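Local atomic coordinates of 3,4-Dihydroxy-2-butanone 4-phosphate Synthase (Candida albicans, PDB entry 1TKU), a protein that catalyses the conversion of D-ribulose 5-phosphate to formate and 3,4-dihydroxy-2-butanone 4-phosphate, probably with magnesium or manganese as cofactor. Residues B[18-23]-B[33-38]; B[56-61]-B[127-132]; B[141-146]-B[194-199]; B[48-53]-B[161-166]. One frame throughout, in Å; residues are numbered along the deposited sequence.

Contact 1 of 4, residues B[18-23]-B[33-38]; sequences GEFLIV and GDLIMA. With 5RP (ribulose-5-phosphate), chain D.
Met-37 lays its thioether over one face of the Phe-20 ring, a Met-aromatic contact with SD 3.8 Å from the ring centroid and displaced toward the rim. Its CG sits between the backbone N and the carbonyl carbon (chi1 74°), and a bend at chi3 carries the methyl on to Gly-18 O, with CE 3.6 Å from that oxygen. A long, flexible, polarisable side chain suits a place where a ring and a turn must be covered together. Gly-18, at positive phi, closes helix 8-16 as the C-prime residue of a Schellman motif.

Beyond this pair the segments form an antiparallel beta hairpin. Leu-21 faces Ile-36 in a hydrogen-bonded pair, with Leu-21 N 2.9 Å from Ile-36 O. Ile-36 buries its CD1 against Val-23 on the face they share with Asp-34; the two side chains meet at about a right angle, and CD1 to Val-23 CG2, 3.3 Å, is tight. Behind them Leu-152 and Ala-149 of helix 145-155 cover Ile-36. Asp-34 turns its carboxylate from the hairpin to ribulose-5-phosphate, OD2 lying 2.6 Å from O4. The backbone bonds hold strand 34-38 in register, so the hairpin carries this substrate-binding aspartate to the ligand.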
# COMPACT_ATOMS: atom_id res chain seq x y z
N GLY B 18 -5.41 15.04 -17.23
CA GLY B 18 -5.37 13.70 -16.68
C GLY B 18 -4.05 12.95 -16.69
O GLY B 18 -4.03 11.73 -16.49
N GLU B 19 -2.95 13.66 -16.93
CA GLU B 19 -1.64 13.01 -16.95
C GLU B 19 -1.04 13.03 -15.56
O GLU B 19 -1.42 13.85 -14.72
CB GLU B 19 -0.67 13.74 -17.87
CG GLU B 19 -1.13 13.94 -19.30
CD GLU B 19 -0.04 14.57 -20.16
OE1 GLU B 19 -0.39 15.27 -21.13
OE2 GLU B 19 1.15 14.35 -19.87
N PHE B 20 -0.10 12.13 -15.32
CA PHE B 20 0.62 12.08 -14.06
C PHE B 20 1.75 13.08 -14.23
O PHE B 20 2.08 13.48 -15.36
CB PHE B 20 1.30 10.73 -13.83
CG PHE B 20 0.39 9.65 -13.34
CD1 PHE B 20 -0.04 8.65 -14.21
CD2 PHE B 20 0.02 9.58 -12.00
CE1 PHE B 20 -0.83 7.61 -13.75
CE2 PHE B 20 -0.77 8.54 -11.53
CZ PHE B 20 -1.19 7.55 -12.41
N LEU B 21 2.33 13.49 -13.11
CA LEU B 21 3.50 14.35 -13.10
C LEU B 21 4.43 13.64 -12.13
O LEU B 21 3.97 13.04 -11.16
CB LEU B 21 3.19 15.75 -12.56
CG LEU B 21 2.43 16.73 -13.45
CD1 LEU B 21 2.33 18.07 -12.71
CD2 LEU B 21 3.16 16.92 -14.78
N ILE B 22 5.73 13.66 -12.43
CA ILE B 22 6.71 13.07 -11.53
C ILE B 22 7.11 14.30 -10.72
O ILE B 22 7.49 15.32 -11.28
CB ILE B 22 7.91 12.49 -12.30
CG1 ILE B 22 7.45 11.27 -13.11
CG2 ILE B 22 9.03 12.10 -11.33
CD1 ILE B 22 8.46 10.78 -14.13
N VAL B 23 7.00 14.21 -9.39
CA VAL B 23 7.29 15.34 -8.53
C VAL B 23 8.42 15.10 -7.54
O VAL B 23 8.37 14.16 -6.75
CB VAL B 23 6.02 15.75 -7.75
CG1 VAL B 23 6.30 16.99 -6.91
CG2 VAL B 23 4.86 16.00 -8.72
N GLY B 33 11.48 10.36 -6.39
CA GLY B 33 10.28 10.83 -7.07
C GLY B 33 8.95 10.18 -6.75
O GLY B 33 8.88 9.00 -6.40
N ASP B 34 7.89 10.97 -6.89
CA ASP B 34 6.52 10.55 -6.65
C ASP B 34 5.67 10.80 -7.89
O ASP B 34 5.86 11.79 -8.59
CB ASP B 34 5.93 11.38 -5.50
CG ASP B 34 5.75 10.59 -4.23
OD1 ASP B 34 6.69 9.87 -3.83
OD2 ASP B 34 4.67 10.70 -3.62
N LEU B 35 4.74 9.90 -8.16
CA LEU B 35 3.82 10.09 -9.27
C LEU B 35 2.61 10.78 -8.64
O LEU B 35 2.12 10.34 -7.60
CB LEU B 35 3.38 8.75 -9.88
CG LEU B 35 4.31 8.11 -10.90
CD1 LEU B 35 3.74 6.77 -11.35
CD2 LEU B 35 4.47 9.05 -12.09
N ILE B 36 2.15 11.87 -9.25
CA ILE B 36 1.00 12.60 -8.74
C ILE B 36 0.04 12.97 -9.88
O ILE B 36 0.48 13.41 -10.94
CB ILE B 36 1.42 13.94 -8.06
CG1 ILE B 36 2.35 13.68 -6.88
CG2 ILE B 36 0.18 14.68 -7.58
CD1 ILE B 36 3.73 13.22 -7.24
N MET B 37 -1.25 12.79 -9.66
CA MET B 37 -2.24 13.19 -10.66
C MET B 37 -3.54 13.58 -9.96
O MET B 37 -3.71 13.35 -8.76
CB MET B 37 -2.50 12.07 -11.69
CG MET B 37 -3.32 10.88 -11.22
SD MET B 37 -3.97 9.92 -12.65
CE MET B 37 -5.29 11.03 -13.20
N ALA B 38 -4.46 14.18 -10.72
CA ALA B 38 -5.73 14.62 -10.15
C ALA B 38 -6.58 13.45 -9.68
O ALA B 38 -6.77 12.48 -10.41
CB ALA B 38 -6.50 15.45 -11.17
C2 5RP D . 6.45 10.53 0.38
C3 5RP D . 5.13 10.80 -0.31
C5 5RP D . 3.88 10.06 0.18
O13 5RP D . 2.77 10.08 -0.73
C6 5RP D . 3.43 10.60 1.58
O14 5RP D . 2.35 9.80 2.11
C7 5RP D . 2.94 12.09 1.55
O8 5RP D . 4.08 12.95 1.45
P9 5RP D . 4.34 14.19 2.43
O12 5RP D . 4.53 13.71 3.95
O11 5RP D . 3.13 15.24 2.35
O10 5RP D . 5.66 14.91 1.89
O4 5RP D . 5.03 11.60 -1.23
O1 5RP D . 7.54 11.27 -0.23
O HOH W 1 -3.92 14.57 -13.54

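Contact 2 of 4, residues B[56-61]-B[127-132]; sequences GYVCVP and GHILPL. With 5RP (ribulose-5-phosphate), chain D.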
# COMPACT_ATOMS: atom_id res chain seq x y z
N GLY B 56 2.87 1.10 -3.95
CA GLY B 56 1.54 0.55 -3.78
C GLY B 56 0.79 1.12 -2.59
O GLY B 56 -0.40 0.84 -2.41
N TYR B 57 1.47 1.90 -1.76
CA TYR B 57 0.84 2.51 -0.59
C TYR B 57 0.23 3.80 -1.14
O TYR B 57 0.70 4.90 -0.85
CB TYR B 57 1.91 2.82 0.47
CG TYR B 57 1.43 2.82 1.90
CD1 TYR B 57 0.92 1.66 2.49
CD2 TYR B 57 1.50 3.97 2.68
CE1 TYR B 57 0.50 1.64 3.81
CE2 TYR B 57 1.08 3.96 4.02
CZ TYR B 57 0.58 2.79 4.58
OH TYR B 57 0.16 2.78 5.89
N VAL B 58 -0.84 3.65 -1.92
CA VAL B 58 -1.49 4.79 -2.57
C VAL B 58 -2.28 5.69 -1.63
O VAL B 58 -3.19 5.24 -0.92
CB VAL B 58 -2.41 4.32 -3.71
CG1 VAL B 58 -3.02 5.51 -4.43
CG2 VAL B 58 -1.60 3.47 -4.69
N CYS B 59 -1.92 6.98 -1.64
CA CYS B 59 -2.55 7.98 -0.79
C CYS B 59 -3.33 9.01 -1.60
O CYS B 59 -3.02 9.27 -2.76
CB CYS B 59 -1.50 8.69 0.04
SG CYS B 59 -0.57 7.61 1.13
N VAL B 60 -4.32 9.61 -0.96
CA VAL B 60 -5.14 10.61 -1.62
C VAL B 60 -5.20 11.92 -0.84
O VAL B 60 -6.00 12.08 0.08
CB VAL B 60 -6.59 10.09 -1.85
CG1 VAL B 60 -7.45 11.18 -2.47
CG2 VAL B 60 -6.56 8.87 -2.76
N PRO B 61 -4.33 12.88 -1.18
CA PRO B 61 -4.30 14.18 -0.50
C PRO B 61 -5.62 14.93 -0.71
O PRO B 61 -6.12 15.03 -1.83
CB PRO B 61 -3.13 14.88 -1.16
CG PRO B 61 -2.19 13.76 -1.44
CD PRO B 61 -3.12 12.70 -2.00
N GLY B 127 -10.62 1.12 5.13
CA GLY B 127 -10.65 0.70 3.74
C GLY B 127 -9.29 0.42 3.13
O GLY B 127 -8.36 0.03 3.84
N HIS B 128 -9.17 0.64 1.83
CA HIS B 128 -7.92 0.37 1.13
C HIS B 128 -7.25 1.58 0.49
O HIS B 128 -6.25 1.44 -0.22
CB HIS B 128 -8.17 -0.71 0.08
CG HIS B 128 -8.74 -1.97 0.66
ND1 HIS B 128 -7.96 -3.04 1.03
CD2 HIS B 128 -10.01 -2.29 1.00
CE1 HIS B 128 -8.72 -3.97 1.58
NE2 HIS B 128 -9.97 -3.54 1.58
N ILE B 129 -7.81 2.76 0.75
CA ILE B 129 -7.23 4.00 0.26
C ILE B 129 -6.83 4.81 1.49
O ILE B 129 -7.55 4.82 2.50
CB ILE B 129 -8.25 4.81 -0.60
CG1 ILE B 129 -8.26 4.28 -2.03
CG2 ILE B 129 -7.90 6.31 -0.58
CD1 ILE B 129 -6.95 4.48 -2.79
N LEU B 130 -5.68 5.47 1.41
CA LEU B 130 -5.16 6.29 2.51
C LEU B 130 -5.30 7.79 2.25
O LEU B 130 -4.46 8.40 1.60
CB LEU B 130 -3.67 5.97 2.72
CG LEU B 130 -3.30 4.54 3.15
CD1 LEU B 130 -2.16 4.04 2.28
CD2 LEU B 130 -2.89 4.53 4.62
N PRO B 131 -6.38 8.41 2.76
CA PRO B 131 -6.54 9.85 2.53
C PRO B 131 -5.54 10.61 3.40
O PRO B 131 -5.18 10.16 4.49
CB PRO B 131 -7.99 10.12 2.96
CG PRO B 131 -8.66 8.77 2.84
CD PRO B 131 -7.59 7.84 3.36
N LEU B 132 -5.07 11.75 2.91
CA LEU B 132 -4.11 12.57 3.65
C LEU B 132 -4.70 13.97 3.80
O LEU B 132 -5.39 14.44 2.90
CB LEU B 132 -2.78 12.65 2.91
CG LEU B 132 -2.13 11.33 2.51
CD1 LEU B 132 -0.81 11.62 1.82
CD2 LEU B 132 -1.92 10.45 3.74
C2 5RP D . 6.45 10.53 0.38
C3 5RP D . 5.13 10.80 -0.31
C5 5RP D . 3.88 10.06 0.18
O13 5RP D . 2.77 10.08 -0.73
C6 5RP D . 3.43 10.60 1.58
O14 5RP D . 2.35 9.80 2.11
C7 5RP D . 2.94 12.09 1.55
O8 5RP D . 4.08 12.95 1.45
P9 5RP D . 4.34 14.19 2.43
O12 5RP D . 4.53 13.71 3.95
O11 5RP D . 3.13 15.24 2.35
O10 5RP D . 5.66 14.91 1.89
O4 5RP D . 5.03 11.60 -1.23
O1 5RP D . 7.54 11.27 -0.23
O HOH W 2 -3.77 2.43 -1.19
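Val-58 O is gripped from two directions, by a water at 2.9 Å that also donates to His-128 O, and by Leu-130 N in a long, weak hydrogen bond. This opens a parallel two-stranded pairing of 59-63 with 129-134, just after the inverse gamma turn centred on Tyr-57 and the classic beta bulge that His-128 and Ile-129 form opposite Cys-91. Stronger bonds follow: Val-60 N reaches Leu-130 O at 2.8 Å, and Val-60 O receives Leu-132 N at 3.0 Å, both donors standing above the carbonyl planes rather than on a lone pair. Val-60 thus bonds to the residues either side of Pro-131, so the ladder asks no N-H of that proline.

Leu-130 has the most surface covered. One methyl settles over the centre of the Tyr-57 ring as a CH-pi contact, CD1 being 3.5 Å from the centroid and only 6° off the normal, while the other branch, CD2, approaches OH. A chi1 of -152°, which puts CG beside the carbonyl carbon, brings the tyrosine ring over to this leucine. The second subunit packs here too, its own Tyr-57 against Leu-130. On the opposite face Val-60 CG2 meets Ile-129 CG2, branched side chains that both also touch Thr-110 of helix 103-114. Cys-59, small enough to sit beside the substrate, keeps its CB 3.5 Å from Leu-132 CD1.

Contact 3 of 4, residues B[141-146]-B[194-199]; sequences KRRGHT and NINQLV. With 5RP (ribulose-5-phosphate), chain D.
Ile-195 makes the apolar part of this contact, against His-145 and Arg-143. Its leading methyl, CD1, lies 3.5 Å from His-145 CD2, the two side chains meeting at about a right angle, and also touches the backbone carbonyl of Arg-143. CG1 is anti to the carbonyl carbon (chi1 -62°) and the chain is extended beyond it, a thin hydrocarbon probe suited to reaching the imidazole. The neighbouring ring atom, NE2, is hydrogen-bonded to Asp-25, a second-shell partner that should fix the ring's rotation. His-145 is probably also a magnesium ligand.

Arg-143 has the most surface covered. Its flat guanidinium, whose faces, unlike its N-H edges, offer no hydrogen bond donors, takes both methyls of Val-199 on one face, with CG1 3.6 Å from NH1. Asn-196 lies at its edge.

Ionic and hydrogen bonds hold the phosphate of ribulose-5-phosphate. Arg-142, extended from CG to NE, presents its edge: NH1 gives a nearly straight bond to O12 (3.0 Å, 177°), and NH2 one to O11 (2.8 Å), while a salt bridge to Glu-147 probably helps to orient NH2. Thr-146 gives O11 two more bonds, from its backbone N and from OG1. His-145 N donates to O10 at 2.9 Å. Glycine suits position 144, the N-cap, because Arg-142 NH2 lies close against its CA. The phosphate thus sits at the N-terminus of helix 145-155, whose dipole probably helps to hold it, while helix 195-203, capped by Asn-194 and following strand 191-194, flanks the loop.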
# COMPACT_ATOMS: atom_id res chain seq x y z
N LYS B 141 2.71 26.76 3.52
CA LYS B 141 2.72 26.40 4.94
C LYS B 141 3.50 25.12 5.22
O LYS B 141 4.11 24.97 6.29
CB LYS B 141 1.28 26.25 5.45
CG LYS B 141 1.16 26.22 6.96
CD LYS B 141 1.54 27.58 7.55
CE LYS B 141 1.40 27.59 9.06
NZ LYS B 141 1.79 28.91 9.64
N ARG B 142 3.47 24.18 4.28
CA ARG B 142 4.19 22.91 4.41
C ARG B 142 4.54 22.43 3.01
O ARG B 142 3.66 22.22 2.19
CB ARG B 142 3.32 21.86 5.11
CG ARG B 142 3.97 20.46 5.19
CD ARG B 142 3.15 19.52 6.08
NE ARG B 142 3.83 18.24 6.32
CZ ARG B 142 3.82 17.20 5.49
NH1 ARG B 142 4.48 16.09 5.81
NH2 ARG B 142 3.14 17.26 4.36
N ARG B 143 5.83 22.25 2.75
CA ARG B 143 6.28 21.81 1.43
C ARG B 143 6.28 20.30 1.26
O ARG B 143 7.26 19.71 0.82
CB ARG B 143 7.69 22.34 1.14
CG ARG B 143 7.79 23.85 1.08
CD ARG B 143 9.08 24.27 0.40
NE ARG B 143 9.27 25.71 0.40
CZ ARG B 143 10.16 26.34 -0.36
NH1 ARG B 143 10.28 27.66 -0.29
NH2 ARG B 143 10.92 25.65 -1.20
N GLY B 144 5.16 19.67 1.62
CA GLY B 144 5.06 18.23 1.49
C GLY B 144 4.42 17.83 0.18
O GLY B 144 3.84 18.66 -0.52
N HIS B 145 4.52 16.55 -0.17
CA HIS B 145 3.92 16.09 -1.41
C HIS B 145 2.41 16.12 -1.28
O HIS B 145 1.69 16.18 -2.27
CB HIS B 145 4.42 14.69 -1.77
CG HIS B 145 5.88 14.64 -2.10
ND1 HIS B 145 6.43 13.68 -2.92
CD2 HIS B 145 6.90 15.44 -1.71
CE1 HIS B 145 7.73 13.88 -3.03
NE2 HIS B 145 8.04 14.95 -2.31
N THR B 146 1.92 16.07 -0.04
CA THR B 146 0.48 16.12 0.22
C THR B 146 -0.02 17.49 -0.24
O THR B 146 -0.96 17.59 -1.02
CB THR B 146 0.16 15.96 1.73
OG1 THR B 146 0.59 14.66 2.17
CG2 THR B 146 -1.33 16.09 1.97
N ASN B 194 9.38 20.01 -9.72
CA ASN B 194 9.79 19.90 -8.32
C ASN B 194 9.03 20.93 -7.49
O ASN B 194 8.56 21.95 -8.02
CB ASN B 194 11.32 20.02 -8.15
CG ASN B 194 11.87 21.37 -8.57
OD1 ASN B 194 11.68 22.37 -7.87
ND2 ASN B 194 12.56 21.40 -9.71
N ILE B 195 8.88 20.64 -6.21
CA ILE B 195 8.14 21.51 -5.30
C ILE B 195 8.66 22.95 -5.20
O ILE B 195 7.87 23.89 -5.16
CB ILE B 195 8.05 20.86 -3.91
CG1 ILE B 195 7.29 19.54 -4.02
CG2 ILE B 195 7.34 21.80 -2.93
CD1 ILE B 195 7.10 18.79 -2.71
N ASN B 196 9.97 23.12 -5.15
CA ASN B 196 10.54 24.47 -5.08
C ASN B 196 10.09 25.27 -6.28
O ASN B 196 9.80 26.47 -6.19
CB ASN B 196 12.06 24.41 -5.04
CG ASN B 196 12.61 24.57 -3.65
OD1 ASN B 196 12.30 23.79 -2.75
ND2 ASN B 196 13.44 25.60 -3.45
N GLN B 197 10.04 24.59 -7.42
CA GLN B 197 9.64 25.19 -8.68
C GLN B 197 8.18 25.65 -8.56
O GLN B 197 7.80 26.71 -9.07
CB GLN B 197 9.79 24.14 -9.77
CG GLN B 197 9.85 24.65 -11.18
CD GLN B 197 9.66 23.54 -12.19
OE1 GLN B 197 9.57 23.79 -13.39
NE2 GLN B 197 9.58 22.30 -11.71
N LEU B 198 7.38 24.86 -7.86
CA LEU B 198 5.97 25.17 -7.67
C LEU B 198 5.80 26.32 -6.67
O LEU B 198 4.96 27.20 -6.86
CB LEU B 198 5.24 23.91 -7.19
CG LEU B 198 3.72 23.78 -7.36
CD1 LEU B 198 3.32 24.02 -8.80
CD2 LEU B 198 3.31 22.37 -6.93
N VAL B 199 6.61 26.32 -5.61
CA VAL B 199 6.52 27.39 -4.61
C VAL B 199 6.87 28.73 -5.26
O VAL B 199 6.23 29.75 -4.98
CB VAL B 199 7.48 27.14 -3.43
CG1 VAL B 199 7.53 28.37 -2.53
CG2 VAL B 199 7.00 25.94 -2.63
C2 5RP D . 6.45 10.53 0.38
C3 5RP D . 5.13 10.80 -0.31
C5 5RP D . 3.88 10.06 0.18
O13 5RP D . 2.77 10.08 -0.73
C6 5RP D . 3.43 10.60 1.58
O14 5RP D . 2.35 9.80 2.11
C7 5RP D . 2.94 12.09 1.55
O8 5RP D . 4.08 12.95 1.45
P9 5RP D . 4.34 14.19 2.43
O12 5RP D . 4.53 13.71 3.95
O11 5RP D . 3.13 15.24 2.35
O10 5RP D . 5.66 14.91 1.89
O4 5RP D . 5.03 11.60 -1.23
O1 5RP D . 7.54 11.27 -0.23

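Contact 4 of 4, residues B[48-53]-B[161-166]; sequences AFLVRY and AGVICE. With 5RP (ribulose-5-phosphate), chain D.
Leu-50 points from helix 44-52 straight at strand 162-166 and splits its two methyls between two residues of it. CD1 lies 3.7 Å from Cys-165 CB, and CD2 reaches 4.0 Å from Val-163 CG2. With chi1 -179° the branch point CG is directed at the strand, and the two methyls divide there. Leu-50 and Val-163 slide past each other in opposite directions, so they meet flank to flank. Val-163 CG2 is itself anti to the backbone N, a setting that turns this branch to the leucine. Cys-165 is small, and its CB lets the leucine come near the strand; CG of Leu-50 is 3.9 Å from that carbon.

Ile-164 and Glu-166 leave from the other face of the strand, toward the substrate. Glu-166 OE1 is 3.6 Å from C5 of ribulose-5-phosphate, and its other oxygen, OE2, is hydrogen-bonded to Ser-55, which should steady the carboxylate.

Over helix 48-52 and strand 162-166 the axes run at 25° and come within 8.9 Å, a separation filled by apolar side chains. Leu-35 of the neighbouring strand 34-38 also touches Leu-50. The pattern is a helix packed on one face of a mixed sheet, whose other face lines the substrate pocket, in an alpha+beta fold.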
# COMPACT_ATOMS: atom_id res chain seq x y z
N ALA B 48 -3.80 1.25 -12.17
CA ALA B 48 -3.03 0.03 -12.39
C ALA B 48 -1.58 0.43 -12.66
O ALA B 48 -0.65 -0.22 -12.18
CB ALA B 48 -3.60 -0.75 -13.57
N PHE B 49 -1.41 1.50 -13.44
CA PHE B 49 -0.09 2.02 -13.80
C PHE B 49 0.63 2.51 -12.53
O PHE B 49 1.78 2.15 -12.28
CB PHE B 49 -0.24 3.19 -14.78
CG PHE B 49 1.06 3.75 -15.27
CD1 PHE B 49 1.72 3.18 -16.35
CD2 PHE B 49 1.63 4.86 -14.65
CE1 PHE B 49 2.93 3.71 -16.82
CE2 PHE B 49 2.84 5.39 -15.11
CZ PHE B 49 3.49 4.81 -16.19
N LEU B 50 -0.07 3.32 -11.74
CA LEU B 50 0.50 3.85 -10.51
C LEU B 50 0.97 2.73 -9.57
O LEU B 50 2.08 2.77 -9.05
CB LEU B 50 -0.52 4.74 -9.79
CG LEU B 50 -0.09 5.40 -8.48
CD1 LEU B 50 1.13 6.29 -8.73
CD2 LEU B 50 -1.24 6.24 -7.92
N VAL B 51 0.12 1.72 -9.36
CA VAL B 51 0.48 0.61 -8.49
C VAL B 51 1.65 -0.19 -9.06
O VAL B 51 2.58 -0.55 -8.34
CB VAL B 51 -0.74 -0.33 -8.26
CG1 VAL B 51 -0.29 -1.61 -7.55
CG2 VAL B 51 -1.78 0.39 -7.41
N ARG B 52 1.61 -0.46 -10.36
CA ARG B 52 2.66 -1.23 -11.02
C ARG B 52 4.07 -0.69 -10.81
O ARG B 52 5.02 -1.46 -10.60
CB ARG B 52 2.38 -1.30 -12.52
CG ARG B 52 3.56 -1.76 -13.37
CD ARG B 52 3.92 -3.23 -13.16
NE ARG B 52 5.06 -3.61 -13.99
CZ ARG B 52 6.33 -3.39 -13.68
NH1 ARG B 52 6.64 -2.80 -12.53
NH2 ARG B 52 7.30 -3.75 -14.51
N TYR B 53 4.22 0.63 -10.86
CA TYR B 53 5.53 1.25 -10.73
C TYR B 53 5.84 1.96 -9.41
O TYR B 53 6.84 2.67 -9.32
CB TYR B 53 5.72 2.23 -11.89
CG TYR B 53 5.67 1.57 -13.25
CD1 TYR B 53 4.58 1.74 -14.10
CD2 TYR B 53 6.72 0.74 -13.67
CE1 TYR B 53 4.53 1.10 -15.35
CE2 TYR B 53 6.67 0.10 -14.91
CZ TYR B 53 5.58 0.28 -15.74
OH TYR B 53 5.55 -0.37 -16.95
N ALA B 161 -8.10 17.81 -4.59
CA ALA B 161 -7.80 16.43 -4.23
C ALA B 161 -6.84 15.83 -5.26
O ALA B 161 -6.97 16.07 -6.46
CB ALA B 161 -9.09 15.62 -4.19
N GLY B 162 -5.88 15.06 -4.77
CA GLY B 162 -4.93 14.43 -5.67
C GLY B 162 -4.68 13.01 -5.23
O GLY B 162 -5.26 12.55 -4.24
N VAL B 163 -3.83 12.31 -5.96
CA VAL B 163 -3.49 10.93 -5.61
C VAL B 163 -2.01 10.75 -5.91
O VAL B 163 -1.52 11.19 -6.95
CB VAL B 163 -4.37 9.93 -6.40
CG1 VAL B 163 -4.24 10.17 -7.89
CG2 VAL B 163 -3.99 8.50 -6.02
N ILE B 164 -1.29 10.12 -4.98
CA ILE B 164 0.14 9.96 -5.14
C ILE B 164 0.70 8.63 -4.65
O ILE B 164 0.04 7.89 -3.92
CB ILE B 164 0.89 11.08 -4.38
CG1 ILE B 164 0.86 10.80 -2.87
CG2 ILE B 164 0.24 12.44 -4.64
CD1 ILE B 164 -0.52 10.72 -2.28
N CYS B 165 1.93 8.34 -5.06
CA CYS B 165 2.65 7.15 -4.63
C CYS B 165 4.10 7.25 -5.08
O CYS B 165 4.40 7.86 -6.10
CB CYS B 165 2.01 5.87 -5.17
SG CYS B 165 2.30 4.45 -4.06
N GLU B 166 4.99 6.63 -4.30
CA GLU B 166 6.43 6.65 -4.57
C GLU B 166 6.90 5.70 -5.66
O GLU B 166 6.60 4.50 -5.62
CB GLU B 166 7.21 6.32 -3.29
CG GLU B 166 6.84 7.13 -2.06
CD GLU B 166 5.75 6.50 -1.21
OE1 GLU B 166 5.59 6.93 -0.05
OE2 GLU B 166 5.04 5.58 -1.69
C2 5RP D . 6.45 10.53 0.38
C3 5RP D . 5.13 10.80 -0.31
C5 5RP D . 3.88 10.06 0.18
O13 5RP D . 2.77 10.08 -0.73
C6 5RP D . 3.43 10.60 1.58
O14 5RP D . 2.35 9.80 2.11
C7 5RP D . 2.94 12.09 1.55
O8 5RP D . 4.08 12.95 1.45
P9 5RP D . 4.34 14.19 2.43
O12 5RP D . 4.53 13.71 3.95
O11 5RP D . 3.13 15.24 2.35
O10 5RP D . 5.66 14.91 1.89
O4 5RP D . 5.03 11.60 -1.23
O1 5RP D . 7.54 11.27 -0.23

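In the fold
All four contacts reach ribulose-5-phosphate, so together they outline its pocket. Strands 34-38 and 162-166, of contacts 1 and 4, are neighbours in one mixed sheet; the contact centres are 8 Å apart, joined by probable backbone hydrogen bonds such as Leu-35 N to Cys-165 O at 2.9 Å. Strand 162-166 pairs on its other edge with contact 2, where Cys-59 O lies 2.9 Å from Ile-164 N; contact 2 is nested within the chain loop closed by contact 4, and both touch the second subunit. Contact 3 holds the phosphate end of the substrate: it meets contact 1 where Asp-34 CG is 3.4 Å from His-145 ND1, and contact 2 where Leu-132 packs on Thr-146, though the centres of contacts 2 and 3 are 19 Å apart.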